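Local coordinates for type III secretion system effector protein ExoU (Pseudomonas fluorescens, PDB 4QMK), which is a patatin-like phospholipase effector, probably hydrolysing host membrane lipids after delivery into the host cell and reaching the plasma membrane through a phosphatidylinositol 4,5-bisphosphate binding domain, at residues N509-A514 with S554-S559; R471-A476 with I520-K525; Q481-A486 with P501-A506. One frame throughout, in Å; residues are numbered along the deposited sequence.

Contact 1 (N509-A514 with S554-S559); sequences NLDALA and SKVLTS
Asp511 sets its carboxylate against the first turn of the helix that begins at Lys555, and both of its oxygens are used. OD2 accepts from Lys555 N at 2.7 Å, in a bond with an N-H...O angle of 160° that arrives on the syn side, somewhat out of the carboxylate plane. OD1 takes two donors. Ser554 OG lies 2.9 Å from Asp511 OD1, again on the syn side, whereas Val556 N reaches the same oxygen from above the plane at 3.0 Å, so the two meet OD1 from opposite faces. Three donors from three consecutive residues thus fix the rotation of the carboxylate. Asp511 CG stands anti to the carbonyl carbon of its own residue (chi1 -77°), which swings the group off the side of its own helix and across to the other.

Apolar atoms frame this polar centre. Val556 turns CG2 against the carboxylate, 3.2 Å from Asp511 OD1, while its CG1 faces CD1 of Leu510 at 4.4 Å. On the other flank the CB of Lys555 lies beside OD2, but the extended chain carries the ammonium off, leaving Lys555 NZ 6.9 Å from Asp511 OD2, too far for a salt bridge. Leu510 and Val556 both go on to touch Leu523 of helix 517-526.

Ser554 occupies the N-cap position, and its OG, besides donating to Asp511, accepts a weak capping bond from Leu557 N. The short helical segments run at 89° to each other. The negative group probably also gains from the helix dipole. A carboxylate from another helix of the same chain thus supplements a serine N-cap by accepting from the first-turn amides of Lys555 and Val556, within a helical bundle.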
loop_
_atom_site.group_PDB
_atom_site.type_symbol
_atom_site.label_atom_id
_atom_site.label_comp_id
_atom_site.label_asym_id
_atom_site.label_seq_id
_atom_site.Cartn_x
_atom_site.Cartn_y
_atom_site.Cartn_z
ATOM N N ASN A 509 -25.807 21.087 -23.277
ATOM C CA ASN A 509 -25.413 22.443 -23.445
ATOM C C ASN A 509 -24.048 22.537 -24.008
ATOM O O ASN A 509 -23.858 23.178 -25.051
ATOM C CB ASN A 509 -25.601 23.205 -22.149
ATOM C CG ASN A 509 -27.085 23.503 -21.850
ATOM O OD1 ASN A 509 -27.955 23.414 -22.718
ATOM N ND2 ASN A 509 -27.362 23.847 -20.636
ATOM N N LEU A 510 -23.083 21.823 -23.394
ATOM C CA LEU A 510 -21.720 21.716 -23.953
ATOM C C LEU A 510 -21.697 21.331 -25.418
ATOM O O LEU A 510 -20.995 21.940 -26.194
ATOM C CB LEU A 510 -20.901 20.646 -23.214
ATOM C CG LEU A 510 -20.011 21.070 -22.058
ATOM C CD1 LEU A 510 -19.362 19.849 -21.491
ATOM C CD2 LEU A 510 -18.955 22.056 -22.521
ATOM N N ASP A 511 -22.439 20.300 -25.827
ATOM C CA ASP A 511 -22.482 19.981 -27.268
ATOM C C ASP A 511 -22.959 21.154 -28.129
ATOM O O ASP A 511 -22.467 21.342 -29.229
ATOM C CB ASP A 511 -23.422 18.810 -27.546
ATOM C CG ASP A 511 -22.822 17.467 -27.181
ATOM O OD1 ASP A 511 -21.789 17.379 -26.394
ATOM O OD2 ASP A 511 -23.425 16.472 -27.708
ATOM N N ALA A 512 -23.941 21.938 -27.652
ATOM C CA ALA A 512 -24.506 23.031 -28.464
ATOM C C ALA A 512 -23.525 24.194 -28.596
ATOM O O ALA A 512 -23.600 25.005 -29.521
ATOM C CB ALA A 512 -25.806 23.523 -27.839
ATOM N N LEU A 513 -22.613 24.288 -27.659
ATOM C CA LEU A 513 -21.620 25.352 -27.689
ATOM C C LEU A 513 -20.714 25.305 -28.955
ATOM O O LEU A 513 -20.355 26.335 -29.530
ATOM C CB LEU A 513 -20.765 25.249 -26.426
ATOM C CG LEU A 513 -20.277 26.537 -25.885
ATOM C CD1 LEU A 513 -21.512 27.226 -25.400
ATOM C CD2 LEU A 513 -19.306 26.315 -24.743
ATOM N N ALA A 514 -20.373 24.120 -29.394
ATOM C CA ALA A 514 -19.557 23.979 -30.605
ATOM C C ALA A 514 -20.026 24.761 -31.838
ATOM O O ALA A 514 -21.186 24.721 -32.200
ATOM C CB ALA A 514 -19.412 22.502 -30.963
ATOM N N SER A 554 -23.622 11.996 -25.994
ATOM C CA SER A 554 -23.161 13.374 -25.984
ATOM C C SER A 554 -21.943 13.356 -26.927
ATOM O O SER A 554 -21.057 12.486 -26.799
ATOM C CB SER A 554 -22.673 13.804 -24.590
ATOM O OG SER A 554 -21.978 15.031 -24.677
ATOM N N LYS A 555 -21.858 14.281 -27.859
ATOM C CA LYS A 555 -20.736 14.282 -28.768
ATOM C C LYS A 555 -19.448 14.681 -28.111
ATOM O O LYS A 555 -18.362 14.200 -28.494
ATOM C CB LYS A 555 -21.011 15.144 -29.971
ATOM C CG LYS A 555 -22.103 14.546 -30.797
ATOM C CD LYS A 555 -22.080 15.018 -32.228
ATOM C CE LYS A 555 -22.987 14.107 -33.044
ATOM N NZ LYS A 555 -23.160 14.659 -34.412
ATOM N N VAL A 556 -19.532 15.530 -27.110
ATOM C CA VAL A 556 -18.324 15.941 -26.406
ATOM C C VAL A 556 -17.818 14.801 -25.550
ATOM O O VAL A 556 -16.613 14.616 -25.418
ATOM C CB VAL A 556 -18.566 17.163 -25.533
ATOM C CG1 VAL A 556 -17.397 17.400 -24.610
ATOM C CG2 VAL A 556 -18.762 18.366 -26.408
ATOM N N LEU A 557 -18.732 14.026 -24.971
ATOM C CA LEU A 557 -18.331 12.944 -24.111
ATOM C C LEU A 557 -17.663 11.834 -24.896
ATOM O O LEU A 557 -16.605 11.369 -24.534
ATOM C CB LEU A 557 -19.503 12.411 -23.336
ATOM C CG LEU A 557 -19.153 11.320 -22.307
ATOM C CD1 LEU A 557 -18.083 11.781 -21.338
ATOM C CD2 LEU A 557 -20.398 10.881 -21.569
ATOM N N THR A 558 -18.289 11.410 -25.975
ATOM C CA THR A 558 -17.718 10.384 -26.824
ATOM C C THR A 558 -16.297 10.772 -27.203
ATOM O O THR A 558 -15.403 9.933 -27.277
ATOM C CB THR A 558 -18.537 10.283 -28.124
ATOM O OG1 THR A 558 -19.884 9.996 -27.773
ATOM C CG2 THR A 558 -18.023 9.224 -29.055
ATOM N N SER A 559 -16.111 12.060 -27.490
ATOM C CA SER A 559 -14.839 12.575 -27.944
ATOM C C SER A 559 -13.816 12.547 -26.847
ATOM O O SER A 559 -12.656 12.165 -27.089
ATOM C CB SER A 559 -15.001 13.982 -28.403
ATOM O OG SER A 559 -13.875 14.430 -29.093
#

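Contact 2 (R471-A476 with I520-K525); sequences RFRKDA and IEWLGK
Trp522 projects from helix 520-525 toward helix 471-476 and gives up more surface to the contact than any other residue here. With CG anti to the backbone N (chi1 -173°), it extends its six-membered ring between helical segments whose axes approach no closer than 12.7 Å. Phe472 offers its edge to the face of that ring in an offset edge-to-face pair, the centroids 5.9 Å apart and the planes at 63°. The side chains of Arg473 and Trp522 cross at about a right angle, while the guanidinium and ring planes are inclined at 46°: Arg473 CD sits 3.6 Å from Trp522 CH2, and CZ2 of the tryptophan lies over one face of the guanidinium. The chain of Arg473 bends at chi2 and chi3 to pass the ring. Farther along, Ala476 CB meets Trp522 CZ3 and lies 4.1 Å from Leu523 CD2.

The polar ends are satisfied outside the two segments. Arg473 NH2 forms a salt bridge with Asp450 and a hydrogen bond to Met448 O, and Trp522 NE1 donates to Met446 O. Chemically, the interface is therefore a buried aromatic and aliphatic one, in which the arginine packs through CD and NE, with the guanidinium tilted to the ring, while its charge is probably balanced largely by Asp450.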
loop_
_atom_site.group_PDB
_atom_site.type_symbol
_atom_site.label_atom_id
_atom_site.label_comp_id
_atom_site.label_asym_id
_atom_site.label_seq_id
_atom_site.Cartn_x
_atom_site.Cartn_y
_atom_site.Cartn_z
ATOM N N ARG A 471 -15.418 35.436 -26.362
ATOM C CA ARG A 471 -16.773 35.084 -25.974
ATOM C C ARG A 471 -16.917 33.588 -25.940
ATOM O O ARG A 471 -17.489 33.059 -24.999
ATOM C CB ARG A 471 -17.800 35.709 -26.930
ATOM C CG ARG A 471 -19.218 35.703 -26.431
ATOM C CD ARG A 471 -19.424 36.601 -25.228
ATOM N NE ARG A 471 -20.835 37.054 -25.066
ATOM C CZ ARG A 471 -21.784 36.387 -24.398
ATOM N NH1 ARG A 471 -21.528 35.228 -23.795
ATOM N NH2 ARG A 471 -23.001 36.876 -24.335
ATOM N N PHE A 472 -16.431 32.887 -26.956
ATOM C CA PHE A 472 -16.564 31.435 -26.945
ATOM C C PHE A 472 -15.898 30.855 -25.738
ATOM O O PHE A 472 -16.409 29.918 -25.128
ATOM C CB PHE A 472 -15.960 30.790 -28.204
ATOM C CG PHE A 472 -15.839 29.293 -28.104
ATOM C CD1 PHE A 472 -16.897 28.491 -28.413
ATOM C CD2 PHE A 472 -14.664 28.709 -27.620
ATOM C CE1 PHE A 472 -16.795 27.116 -28.300
ATOM C CE2 PHE A 472 -14.556 27.338 -27.482
ATOM C CZ PHE A 472 -15.616 26.533 -27.843
ATOM N N ARG A 473 -14.740 31.403 -25.375
ATOM C CA ARG A 473 -14.027 30.879 -24.201
ATOM C C ARG A 473 -14.764 31.167 -22.918
ATOM O O ARG A 473 -14.792 30.305 -22.051
ATOM C CB ARG A 473 -12.596 31.379 -24.111
ATOM C CG ARG A 473 -11.673 30.698 -25.123
ATOM C CD ARG A 473 -11.340 29.269 -24.735
ATOM N NE ARG A 473 -10.375 29.250 -23.614
ATOM C CZ ARG A 473 -9.059 29.324 -23.755
ATOM N NH1 ARG A 473 -8.523 29.412 -24.942
ATOM N NH2 ARG A 473 -8.287 29.325 -22.691
ATOM N N LYS A 474 -15.411 32.338 -22.799
ATOM C CA LYS A 474 -16.172 32.615 -21.586
ATOM C C LYS A 474 -17.347 31.637 -21.519
ATOM O O LYS A 474 -17.584 31.025 -20.479
ATOM C CB LYS A 474 -16.704 34.046 -21.535
ATOM C CG LYS A 474 -16.936 34.499 -20.116
ATOM C CD LYS A 474 -17.795 35.748 -19.940
ATOM C CE LYS A 474 -17.873 36.058 -18.437
ATOM N NZ LYS A 474 -18.808 37.146 -18.027
ATOM N N ASP A 475 -18.078 31.458 -22.615
ATOM C CA ASP A 475 -19.181 30.528 -22.560
ATOM C C ASP A 475 -18.688 29.136 -22.228
ATOM O O ASP A 475 -19.335 28.431 -21.484
ATOM C CB ASP A 475 -19.955 30.441 -23.877
ATOM C CG ASP A 475 -20.618 31.725 -24.272
ATOM O OD1 ASP A 475 -20.897 32.603 -23.419
ATOM O OD2 ASP A 475 -20.856 31.854 -25.477
ATOM N N ALA A 476 -17.552 28.709 -22.779
ATOM C CA ALA A 476 -17.075 27.370 -22.478
ATOM C C ALA A 476 -16.660 27.244 -21.039
ATOM O O ALA A 476 -16.919 26.211 -20.461
ATOM C CB ALA A 476 -15.944 26.981 -23.403
ATOM N N ILE A 520 -15.679 20.602 -30.693
ATOM C CA ILE A 520 -16.091 19.384 -30.015
ATOM C C ILE A 520 -14.798 18.699 -29.473
ATOM O O ILE A 520 -14.694 18.415 -28.267
ATOM C CB ILE A 520 -16.804 18.416 -30.985
ATOM C CG1 ILE A 520 -18.064 19.016 -31.614
ATOM C CG2 ILE A 520 -17.162 17.102 -30.285
ATOM C CD1 ILE A 520 -19.230 19.170 -30.646
ATOM N N GLU A 521 -13.803 18.499 -30.344
ATOM C CA GLU A 521 -12.546 17.866 -29.926
ATOM C C GLU A 521 -11.924 18.650 -28.791
ATOM O O GLU A 521 -11.338 18.085 -27.864
ATOM C CB GLU A 521 -11.460 17.865 -31.018
ATOM C CG GLU A 521 -11.780 17.406 -32.413
ATOM C CD GLU A 521 -10.520 17.558 -33.315
ATOM O OE1 GLU A 521 -10.489 18.482 -34.192
ATOM O OE2 GLU A 521 -9.526 16.798 -33.095
ATOM N N TRP A 522 -11.957 19.961 -28.922
ATOM C CA TRP A 522 -11.331 20.824 -27.931
ATOM C C TRP A 522 -11.959 20.672 -26.537
ATOM O O TRP A 522 -11.252 20.438 -25.538
ATOM C CB TRP A 522 -11.375 22.228 -28.413
ATOM C CG TRP A 522 -10.636 23.194 -27.579
ATOM C CD1 TRP A 522 -9.382 23.649 -27.788
ATOM C CD2 TRP A 522 -11.159 23.954 -26.479
ATOM N NE1 TRP A 522 -9.054 24.615 -26.857
ATOM C CE2 TRP A 522 -10.141 24.804 -26.042
ATOM C CE3 TRP A 522 -12.415 24.025 -25.855
ATOM C CZ2 TRP A 522 -10.325 25.680 -25.021
ATOM C CZ3 TRP A 522 -12.578 24.901 -24.768
ATOM C CH2 TRP A 522 -11.558 25.692 -24.380
ATOM N N LEU A 523 -13.275 20.719 -26.474
ATOM C CA LEU A 523 -13.976 20.584 -25.214
ATOM C C LEU A 523 -13.704 19.231 -24.655
ATOM O O LEU A 523 -13.632 19.066 -23.433
ATOM C CB LEU A 523 -15.484 20.743 -25.418
ATOM C CG LEU A 523 -15.865 22.156 -25.844
ATOM C CD1 LEU A 523 -17.158 22.103 -26.572
ATOM C CD2 LEU A 523 -15.919 23.078 -24.625
ATOM N N GLY A 524 -13.617 18.241 -25.539
ATOM C CA GLY A 524 -13.318 16.888 -25.098
ATOM C C GLY A 524 -11.948 16.781 -24.406
ATOM O O GLY A 524 -11.782 16.030 -23.446
ATOM N N LYS A 525 -10.975 17.549 -24.891
ATOM C CA LYS A 525 -9.676 17.618 -24.230
ATOM C C LYS A 525 -9.849 18.229 -22.881
ATOM O O LYS A 525 -9.200 17.815 -21.944
ATOM C CB LYS A 525 -8.654 18.511 -24.945
ATOM C CG LYS A 525 -8.388 18.323 -26.425
ATOM C CD LYS A 525 -7.766 17.032 -26.733
ATOM C CE LYS A 525 -7.618 16.871 -28.238
ATOM N NZ LYS A 525 -6.614 17.810 -28.762
#

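Contact 3 (Q481-A486 with P501-A506); sequences QALDTA and PKLASA
Leu503 lays its CD1 methyl over the CB of Ala486, a close contact of 3.4 Å, and the same CD1 also meets CD1 of Leu483 at 3.8 Å. The two leucines cross obliquely. Each has CG anti to its own backbone N (chi1 -179° for Leu483 and -162° for Leu503), which brings a branch back into the seam although neither CB points straight across. Leu483 CD1 then passes to the second small residue, Ala506, whose CB it approaches at 3.8 Å. Alanines facing each other's helix at both levels keep the backbones near: Leu483 and Ala506 are 5.2 Å apart at their CA atoms, Ala486 and Leu503 5.3 Å. At the margin, Lys502 covers the Ala486 methyl with its CG, 4.2 Å from that CB, and with its carbonyl oxygen.

Helix 533-544 supplies Leu538, which touches both leucines, so the seam is covered from that flank. The segment axes come within 8.8 Å and run at 162°. Close, nearly antiparallel packing through a small-residue seam with leucines beside it marks a helical hairpin, formed here by helices 464-491 and 501-513 of the bundle.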
loop_
_atom_site.group_PDB
_atom_site.type_symbol
_atom_site.label_atom_id
_atom_site.label_comp_id
_atom_site.label_asym_id
_atom_site.label_seq_id
_atom_site.Cartn_x
_atom_site.Cartn_y
_atom_site.Cartn_z
ATOM N N GLN A 481 -18.033 24.652 -16.110
ATOM C CA GLN A 481 -18.351 24.847 -14.686
ATOM C C GLN A 481 -19.694 24.206 -14.358
ATOM O O GLN A 481 -19.795 23.462 -13.393
ATOM C CB GLN A 481 -18.339 26.309 -14.332
ATOM C CG GLN A 481 -18.568 26.558 -12.848
ATOM C CD GLN A 481 -17.514 25.892 -11.964
ATOM O OE1 GLN A 481 -16.324 26.176 -12.105
ATOM N NE2 GLN A 481 -17.951 25.052 -11.005
ATOM N N ALA A 482 -20.716 24.435 -15.182
ATOM C CA ALA A 482 -22.047 23.803 -14.961
ATOM C C ALA A 482 -21.916 22.279 -14.938
ATOM O O ALA A 482 -22.576 21.596 -14.191
ATOM C CB ALA A 482 -23.065 24.238 -16.043
ATOM N N LEU A 483 -21.065 21.742 -15.771
ATOM C CA LEU A 483 -20.890 20.279 -15.826
ATOM C C LEU A 483 -20.262 19.815 -14.562
ATOM O O LEU A 483 -20.706 18.823 -13.985
ATOM C CB LEU A 483 -20.019 19.851 -17.009
ATOM C CG LEU A 483 -19.817 18.368 -17.138
ATOM C CD1 LEU A 483 -21.166 17.710 -17.331
ATOM C CD2 LEU A 483 -18.902 18.049 -18.299
ATOM N N ASP A 484 -19.195 20.492 -14.142
ATOM C CA ASP A 484 -18.542 20.124 -12.888
ATOM C C ASP A 484 -19.559 20.152 -11.738
ATOM O O ASP A 484 -19.597 19.239 -10.909
ATOM C CB ASP A 484 -17.379 21.063 -12.573
ATOM C CG ASP A 484 -16.650 20.674 -11.306
ATOM O OD1 ASP A 484 -15.970 19.618 -11.287
ATOM O OD2 ASP A 484 -16.756 21.415 -10.330
ATOM N N THR A 485 -20.389 21.192 -11.712
ATOM C CA THR A 485 -21.398 21.327 -10.667
ATOM C C THR A 485 -22.378 20.177 -10.675
ATOM O O THR A 485 -22.709 19.632 -9.630
ATOM C CB THR A 485 -22.173 22.652 -10.780
ATOM O OG1 THR A 485 -21.337 23.736 -10.348
ATOM C CG2 THR A 485 -23.430 22.627 -9.905
ATOM N N ALA A 486 -22.865 19.806 -11.845
ATOM C CA ALA A 486 -23.816 18.710 -11.913
ATOM C C ALA A 486 -23.226 17.400 -11.391
ATOM O O ALA A 486 -23.941 16.604 -10.828
ATOM C CB ALA A 486 -24.333 18.548 -13.324
ATOM N N PRO A 501 -30.677 13.936 -14.579
ATOM C CA PRO A 501 -31.223 14.901 -15.547
ATOM C C PRO A 501 -30.383 16.188 -15.697
ATOM O O PRO A 501 -30.210 16.699 -16.810
ATOM C CB PRO A 501 -32.613 15.229 -14.994
ATOM C CG PRO A 501 -32.746 14.502 -13.695
ATOM C CD PRO A 501 -31.709 13.431 -13.671
ATOM N N LYS A 502 -29.893 16.718 -14.586
ATOM C CA LYS A 502 -29.121 17.955 -14.604
ATOM C C LYS A 502 -27.775 17.755 -15.333
ATOM O O LYS A 502 -27.230 18.682 -15.936
ATOM C CB LYS A 502 -28.935 18.448 -13.167
ATOM C CG LYS A 502 -28.294 19.833 -13.039
ATOM C CD LYS A 502 -28.297 20.354 -11.601
ATOM C CE LYS A 502 -29.650 20.925 -11.196
ATOM N NZ LYS A 502 -29.692 21.153 -9.727
ATOM N N LEU A 503 -27.264 16.533 -15.307
ATOM C CA LEU A 503 -26.009 16.209 -15.985
ATOM C C LEU A 503 -26.211 16.044 -17.502
ATOM O O LEU A 503 -25.413 16.531 -18.294
ATOM C CB LEU A 503 -25.412 14.931 -15.392
ATOM C CG LEU A 503 -23.951 14.716 -15.691
ATOM C CD1 LEU A 503 -23.189 15.711 -14.828
ATOM C CD2 LEU A 503 -23.506 13.305 -15.375
ATOM N N ALA A 504 -27.250 15.318 -17.893
ATOM C CA ALA A 504 -27.646 15.247 -19.289
ATOM C C ALA A 504 -27.805 16.657 -19.805
ATOM O O ALA A 504 -27.446 16.939 -20.941
ATOM C CB ALA A 504 -28.970 14.514 -19.453
ATOM N N SER A 505 -28.351 17.542 -18.990
ATOM C CA SER A 505 -28.590 18.900 -19.462
ATOM C C SER A 505 -27.285 19.613 -19.719
ATOM O O SER A 505 -27.106 20.216 -20.796
ATOM C CB SER A 505 -29.536 19.692 -18.527
ATOM O OG SER A 505 -29.498 21.077 -18.845
ATOM N N ALA A 506 -26.366 19.552 -18.762
ATOM C CA ALA A 506 -25.014 20.128 -18.974
ATOM C C ALA A 506 -24.268 19.531 -20.172
ATOM O O ALA A 506 -23.549 20.248 -20.837
ATOM C CB ALA A 506 -24.175 20.001 -17.740
#

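From the N terminus, the long helix 464-491 enters first, lending its earlier turns to contact 2 and its later turns to contact 3. Contact 3 closes the shortest loop, bringing helix 501-513 back along helix 464-491, and is nested inside the larger loop that contact 2 closes when helix 517-526 returns to residues 471-476. Contact 1 opens after contact 3 has closed and crosses contact 2, since residues 509-514 lie inside the loop that contact 2 closes and 554-559 beyond it. Leu513 touching Ala476 joins contacts 1 and 2, while Leu510 touching Leu483 joins contacts 1 and 3. Together they tie four helices into one bundle, well away from the chain's centre.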